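PDB 4H5G: amino acid ABC superfamily ATP binding cassette transporter, binding protein from Streptococcus pneumoniae, which binds L-arginine between its two lobes and probably delivers it, as an extracellular lipoprotein, to an amino acid ABC transporter in the membrane. Local coordinates for residues A[16-21]-A[78-83]; A[96-101]-A[217-222]. All blocks are in the same frame, centred on the assembly; numbering follows the deposited sequence. Where two conformers were deposited one is given.

Interaction 1: A[16-21]-A[78-83]; sequences VATSPD and AVAGIS. With ARG (arginine), chain L.
Thr18 OG1 donates a hydrogen bond of 2.7 Å to Val79 O, approaching in the plane of that carbonyl. OG1 of Thr18 stands anti to its own backbone N (chi1 -161°), on the side facing Val79, where the two segments begin to part. One step earlier the bond is a backbone one, Val79 N to Ala17 O at 3.0 Å, beside the parallel bridge of Ala17 with Ala78. Val16 CG1 rests on Val79 CG2 at 3.7 Å, and Ala80 CB lies 3.7 Å from Thr18 OG1.

Beyond this pairing both segments turn polar groups to the bound arginine, the loops after strands 13-18 and 77-78 lining the pocket of a periplasmic binding protein type II fold. Ser19 O accepts from ligand NH1 at 2.9 Å, Asp21 OD1 from NH2 and Ala80 O from NE, so the guanidinium is gripped from both segments. At the other end, Gly81 O and Ser83 OG accept from the ligand amino group, while Ser83 N gives a nearly straight bond (168°) to ligand O at 2.8 Å. An inverse gamma turn centred on Pro20 sets Asp21, whose OD2 is held by Met153 N; Asp41 OD2 holds Gly81 N.

Strand 13-18 is the middle of a parallel three-stranded sheet, between 55-60 and 77-78. Helix 66-71 packs on the face carrying Ala17 and Ala78, and helix 40-52 meets Val16 and Val79.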
loop_
_atom_site.group_PDB
_atom_site.type_symbol
_atom_site.label_atom_id
_atom_site.label_comp_id
_atom_site.label_asym_id
_atom_site.label_seq_id
_atom_site.Cartn_x
_atom_site.Cartn_y
_atom_site.Cartn_z
ATOM N N VAL A 16 10.848 5.875 8.098
ATOM C CA VAL A 16 10.062 5.400 6.965
ATOM C C VAL A 16 8.627 5.885 7.113
ATOM O O VAL A 16 7.970 5.569 8.101
ATOM C CB VAL A 16 10.072 3.851 6.917
ATOM C CG1 VAL A 16 9.135 3.332 5.824
ATOM C CG2 VAL A 16 11.490 3.307 6.725
ATOM N N ALA A 17 8.148 6.652 6.135
ATOM C CA ALA A 17 6.770 7.150 6.132
ATOM C C ALA A 17 5.844 6.063 5.595
ATOM O O ALA A 17 6.132 5.437 4.573
ATOM C CB ALA A 17 6.662 8.401 5.286
ATOM N N THR A 18 4.726 5.834 6.277
ATOM C CA THR A 18 3.774 4.818 5.826
ATOM C C THR A 18 2.358 5.182 6.263
ATOM O O THR A 18 2.160 6.100 7.044
ATOM C CB THR A 18 4.128 3.399 6.334
ATOM O OG1 THR A 18 3.460 2.428 5.523
ATOM C CG2 THR A 18 3.685 3.192 7.793
ATOM N N SER A 19 1.384 4.429 5.760
ATOM C CA SER A 19 -0.023 4.626 6.103
ATOM C C SER A 19 -0.595 3.280 6.529
ATOM O O SER A 19 -0.955 2.462 5.685
ATOM C CB SER A 19 -0.794 5.186 4.898
ATOM O OG SER A 19 -2.202 5.177 5.096
ATOM N N PRO A 20 -0.676 3.037 7.850
ATOM C CA PRO A 20 -1.051 1.701 8.339
ATOM C C PRO A 20 -2.552 1.410 8.311
ATOM O O PRO A 20 -3.139 1.110 9.354
ATOM C CB PRO A 20 -0.522 1.703 9.775
ATOM C CG PRO A 20 -0.631 3.132 10.188
ATOM C CD PRO A 20 -0.349 3.957 8.953
ATOM N N ASP A 21 -3.152 1.479 7.123
ATOM C CA ASP A 21 -4.576 1.165 6.935
ATOM C C ASP A 21 -4.742 0.150 5.812
ATOM O O ASP A 21 -5.739 0.161 5.098
ATOM C CB ASP A 21 -5.376 2.436 6.590
ATOM C CG ASP A 21 -4.903 3.103 5.288
ATOM O OD1 ASP A 21 -3.820 2.744 4.807
ATOM O OD2 ASP A 21 -5.609 4.002 4.768
ATOM N N ALA A 78 9.752 6.278 1.755
ATOM C CA ALA A 78 8.315 6.029 1.918
ATOM C C ALA A 78 8.049 4.601 1.466
ATOM O O ALA A 78 8.466 4.197 0.380
ATOM C CB ALA A 78 7.503 7.021 1.111
ATOM N N VAL A 79 7.371 3.831 2.312
ATOM C CA VAL A 79 7.048 2.432 1.998
ATOM C C VAL A 79 5.605 2.240 2.424
ATOM O O VAL A 79 5.297 2.232 3.615
ATOM C CB VAL A 79 7.949 1.450 2.757
ATOM C CG1 VAL A 79 7.661 0.012 2.306
ATOM C CG2 VAL A 79 9.443 1.764 2.527
ATOM N N ALA A 80 4.713 2.112 1.447
ATOM C CA ALA A 80 3.281 2.068 1.762
ATOM C C ALA A 80 2.491 1.446 0.628
ATOM O O ALA A 80 1.458 1.982 0.219
ATOM C CB ALA A 80 2.765 3.480 2.053
ATOM N N GLY A 81 2.991 0.321 0.111
ATOM C CA GLY A 81 2.340 -0.322 -1.031
ATOM C C GLY A 81 2.237 0.657 -2.189
ATOM O O GLY A 81 1.209 0.757 -2.873
ATOM N N ILE A 82 3.323 1.385 -2.416
ATOM C CA ILE A 82 3.296 2.512 -3.349
ATOM C C ILE A 82 3.591 2.071 -4.772
ATOM O O ILE A 82 4.684 1.581 -5.056
ATOM C CB ILE A 82 4.345 3.563 -2.954
ATOM C CG1 ILE A 82 4.063 4.084 -1.536
ATOM C CG2 ILE A 82 4.381 4.705 -3.979
ATOM C CD1 ILE A 82 5.173 4.994 -0.985
ATOM N N SER A 83 2.619 2.266 -5.667
ATOM C CA SER A 83 2.806 1.990 -7.096
ATOM C C SER A 83 3.859 2.920 -7.712
ATOM O O SER A 83 3.750 4.140 -7.617
ATOM C CB SER A 83 1.472 2.169 -7.831
ATOM O OG SER A 83 0.474 1.313 -7.318
HETATM N N ARG L . -0.916 1.120 -4.602
HETATM C CA ARG L . -1.758 2.322 -4.530
HETATM C C ARG L . -0.952 3.572 -4.807
HETATM O O ARG L . 0.287 3.585 -4.729
HETATM C CB ARG L . -2.444 2.437 -3.161
HETATM C CG ARG L . -1.506 2.314 -1.963
HETATM C CD ARG L . -2.226 2.658 -0.651
HETATM N NE ARG L . -1.383 2.375 0.520
HETATM C CZ ARG L . -1.759 2.530 1.786
HETATM N NH1 ARG L . -0.919 2.234 2.776
HETATM N NH2 ARG L . -2.979 2.980 2.059
HETATM O OXT ARG L . -1.532 4.613 -5.127
#

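Interaction 2: A[96-101]-A[217-222]; sequences IPYYEN and KVIQKL. With EDO (1,2-ethanediol), chain K.
Ile96 and Ile219 meet through branches set by their first torsions. In Ile96 CG1 lies between the backbone N and the carbonyl carbon (chi1 62°), and the chain then runs extended to CD1; in Ile219 the CG2 methyl stands anti to the backbone N, while CG1 lies beside the backbone N, anti to the carbonyl carbon (chi1 -72°). The two side chains run antiparallel alongside one another, with Ile96 CG1 at 3.7 Å from Ile219 CG2.

That same methyl is the centre of the contact. Tyr98 CB touches Ile219 CG2 at 3.6 Å, and Pro97 O lies 3.5 Å from Ile219 CG2, so one methyl is touched by three successive residues of the loop. Ile219 CD1 reaches further, to 3.8 Å from Ile96 O, and comes to the Tyr98 ring obliquely. The ring itself leads away from the helix toward Met44 and Tyr228, and its hydroxyl makes a weak hydrogen bond to Asp41 OD1. At the outer margin the Ile96 side chain crosses that of Gln220 at about a right angle, CD1 lying 3.7 Å from Gln220 OE1; a bend in the Gln220 chain brings the amide near, and NE2 bonds to Asp224 OD1 on the same helix.

This is loop-on-helix packing away from the ligand: helix 209-225 lies against the loop joining strands 92-94 and 103-108. Asp216 OD1 accepts from Ile96 N and Lys223 NZ donates to Pro97 O, just before and just after residues 217-222. No hydrogen bond crosses between the two segments themselves: their fit rests on dispersion and the exclusion of water around Ile219, while polar bonds from flanking helical residues, together with those of Asn200 to Tyr98 and Tyr99, hold the loop backbone.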
loop_
_atom_site.group_PDB
_atom_site.type_symbol
_atom_site.label_atom_id
_atom_site.label_comp_id
_atom_site.label_asym_id
_atom_site.label_seq_id
_atom_site.Cartn_x
_atom_site.Cartn_y
_atom_site.Cartn_z
ATOM N N ILE A 96 13.952 -0.862 -7.111
ATOM C CA ILE A 96 13.392 -1.931 -7.934
ATOM C C ILE A 96 12.078 -2.391 -7.284
ATOM O O ILE A 96 11.882 -2.230 -6.081
ATOM C CB ILE A 96 14.382 -3.105 -8.075
ATOM C CG1 ILE A 96 14.676 -3.735 -6.711
ATOM C CG2 ILE A 96 15.656 -2.638 -8.808
ATOM C CD1 ILE A 96 15.636 -4.941 -6.773
ATOM N N PRO A 97 11.155 -2.965 -8.075
ATOM C CA PRO A 97 9.895 -3.409 -7.463
ATOM C C PRO A 97 10.160 -4.468 -6.389
ATOM O O PRO A 97 11.059 -5.292 -6.583
ATOM C CB PRO A 97 9.165 -4.096 -8.623
ATOM C CG PRO A 97 9.778 -3.567 -9.845
ATOM C CD PRO A 97 11.180 -3.158 -9.533
ATOM N N TYR A 98 9.407 -4.452 -5.294
ATOM C CA TYR A 98 9.488 -5.547 -4.330
ATOM C C TYR A 98 8.303 -6.498 -4.408
ATOM O O TYR A 98 8.387 -7.648 -3.970
ATOM C CB TYR A 98 9.674 -5.020 -2.896
ATOM C CG TYR A 98 8.587 -4.117 -2.367
ATOM C CD1 TYR A 98 7.431 -4.648 -1.810
ATOM C CD2 TYR A 98 8.732 -2.725 -2.384
ATOM C CE1 TYR A 98 6.436 -3.831 -1.292
ATOM C CE2 TYR A 98 7.729 -1.889 -1.858
ATOM C CZ TYR A 98 6.595 -2.459 -1.312
ATOM O OH TYR A 98 5.598 -1.650 -0.771
ATOM N N TYR A 99 7.187 -6.022 -4.963
ATOM C CA TYR A 99 6.007 -6.871 -5.155
ATOM C C TYR A 99 5.083 -6.280 -6.212
ATOM O O TYR A 99 4.871 -5.070 -6.256
ATOM C CB TYR A 99 5.225 -7.021 -3.842
ATOM C CG TYR A 99 4.330 -8.246 -3.809
ATOM C CD1 TYR A 99 4.873 -9.522 -3.778
ATOM C CD2 TYR A 99 2.947 -8.131 -3.806
ATOM C CE1 TYR A 99 4.071 -10.655 -3.750
ATOM C CE2 TYR A 99 2.138 -9.261 -3.781
ATOM C CZ TYR A 99 2.709 -10.516 -3.752
ATOM O OH TYR A 99 1.914 -11.646 -3.715
ATOM N N GLU A 100 4.519 -7.150 -7.039
ATOM C CA GLU A 100 3.594 -6.727 -8.080
ATOM C C GLU A 100 2.278 -7.473 -7.900
ATOM O O GLU A 100 2.256 -8.691 -7.734
ATOM C CB GLU A 100 4.178 -7.003 -9.466
ATOM C CG GLU A 100 3.207 -6.711 -10.595
ATOM C CD GLU A 100 3.846 -6.844 -11.963
ATOM O OE1 GLU A 100 5.084 -6.975 -12.036
ATOM O OE2 GLU A 100 3.104 -6.815 -12.960
ATOM N N ASN A 101 1.175 -6.730 -7.914
ATOM C CA ASN A 101 -0.143 -7.339 -7.738
ATOM C C ASN A 101 -1.211 -6.638 -8.572
ATOM O O ASN A 101 -0.954 -5.592 -9.178
ATOM C CB ASN A 101 -0.533 -7.359 -6.256
ATOM C CG ASN A 101 -0.496 -5.995 -5.630
ATOM O OD1 ASN A 101 0.439 -5.653 -4.895
ATOM N ND2 ASN A 101 -1.511 -5.186 -5.925
ATOM N N LYS A 217 19.520 -3.791 -2.990
ATOM C CA LYS A 217 20.236 -5.009 -2.614
ATOM C C LYS A 217 19.375 -5.844 -1.671
ATOM O O LYS A 217 19.244 -7.067 -1.832
ATOM C CB LYS A 217 21.567 -4.653 -1.943
ATOM C CG LYS A 217 22.281 -5.839 -1.327
ATOM C CD LYS A 217 23.481 -5.363 -0.520
ATOM C CE LYS A 217 24.122 -6.521 0.218
ATOM N NZ LYS A 217 24.742 -7.465 -0.749
ATOM N N VAL A 218 18.772 -5.177 -0.692
ATOM C CA VAL A 218 17.915 -5.885 0.264
ATOM C C VAL A 218 16.695 -6.478 -0.439
ATOM O O VAL A 218 16.343 -7.646 -0.221
ATOM C CB VAL A 218 17.481 -4.949 1.401
ATOM C CG1 VAL A 218 16.453 -5.634 2.310
ATOM C CG2 VAL A 218 18.712 -4.539 2.214
ATOM N N ILE A 219 16.063 -5.680 -1.296
ATOM C CA ILE A 219 14.864 -6.143 -2.018
ATOM C C ILE A 219 15.175 -7.302 -2.954
ATOM O O ILE A 219 14.403 -8.265 -3.048
ATOM C CB ILE A 219 14.188 -4.995 -2.804
ATOM C CG1 ILE A 219 13.494 -4.042 -1.831
ATOM C CG2 ILE A 219 13.156 -5.538 -3.798
ATOM C CD1 ILE A 219 13.004 -2.776 -2.503
ATOM N N GLN A 220 16.308 -7.235 -3.638
ATOM C CA GLN A 220 16.648 -8.322 -4.562
ATOM C C GLN A 220 16.828 -9.622 -3.789
ATOM O O GLN A 220 16.423 -10.701 -4.237
ATOM C CB GLN A 220 17.907 -8.003 -5.383
ATOM C CG GLN A 220 18.122 -8.991 -6.538
ATOM C CD GLN A 220 16.979 -8.978 -7.570
ATOM O OE1 GLN A 220 16.868 -8.049 -8.379
ATOM N NE2 GLN A 220 16.126 -10.016 -7.540
ATOM N N LYS A 221 17.437 -9.524 -2.616
ATOM C CA LYS A 221 17.637 -10.717 -1.791
ATOM C C LYS A 221 16.300 -11.280 -1.299
ATOM O O LYS A 221 16.088 -12.499 -1.298
ATOM C CB LYS A 221 18.552 -10.369 -0.618
ATOM C CG LYS A 221 18.509 -11.354 0.517
ATOM C CD LYS A 221 19.473 -12.472 0.298
ATOM C CE LYS A 221 19.983 -12.971 1.640
ATOM N NZ LYS A 221 21.195 -13.815 1.460
ATOM N N LEU A 222 15.393 -10.402 -0.896
ATOM C CA LEU A 222 14.050 -10.840 -0.464
ATOM C C LEU A 222 13.311 -11.548 -1.596
ATOM O O LEU A 222 12.741 -12.624 -1.401
ATOM C CB LEU A 222 13.215 -9.648 0.027
ATOM C CG LEU A 222 13.717 -8.904 1.264
ATOM C CD1 LEU A 222 12.876 -7.652 1.479
ATOM C CD2 LEU A 222 13.660 -9.792 2.500
HETATM C C1 EDO K . 26.015 -8.819 3.182
HETATM O O1 EDO K . 25.749 -7.429 3.418
HETATM C C2 EDO K . 25.344 -9.305 1.903
HETATM O O2 EDO K . 26.294 -9.393 0.832
#

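In the fold
Interaction 1 is wholly buried near the centre of the chain, whereas interaction 2 lies about 14 Å from that centre and is partly open to solvent. Although they bury nearly equal areas, their chemistry differs: backbone and hydroxyl hydrogen bonds leading into the arginine pocket in 16-21 with 78-83, aliphatic packing of a loop on a helix in 96-101 with 217-222. Helix 40-52 borders both, its Met44 touching Val79 in one and Tyr98 and Leu222 in the other. They also meet directly, Tyr98 OH making a weak hydrogen bond to Gly81 N, so the loop packed on helix 209-225 reaches the loop 78-83 that binds the ligand.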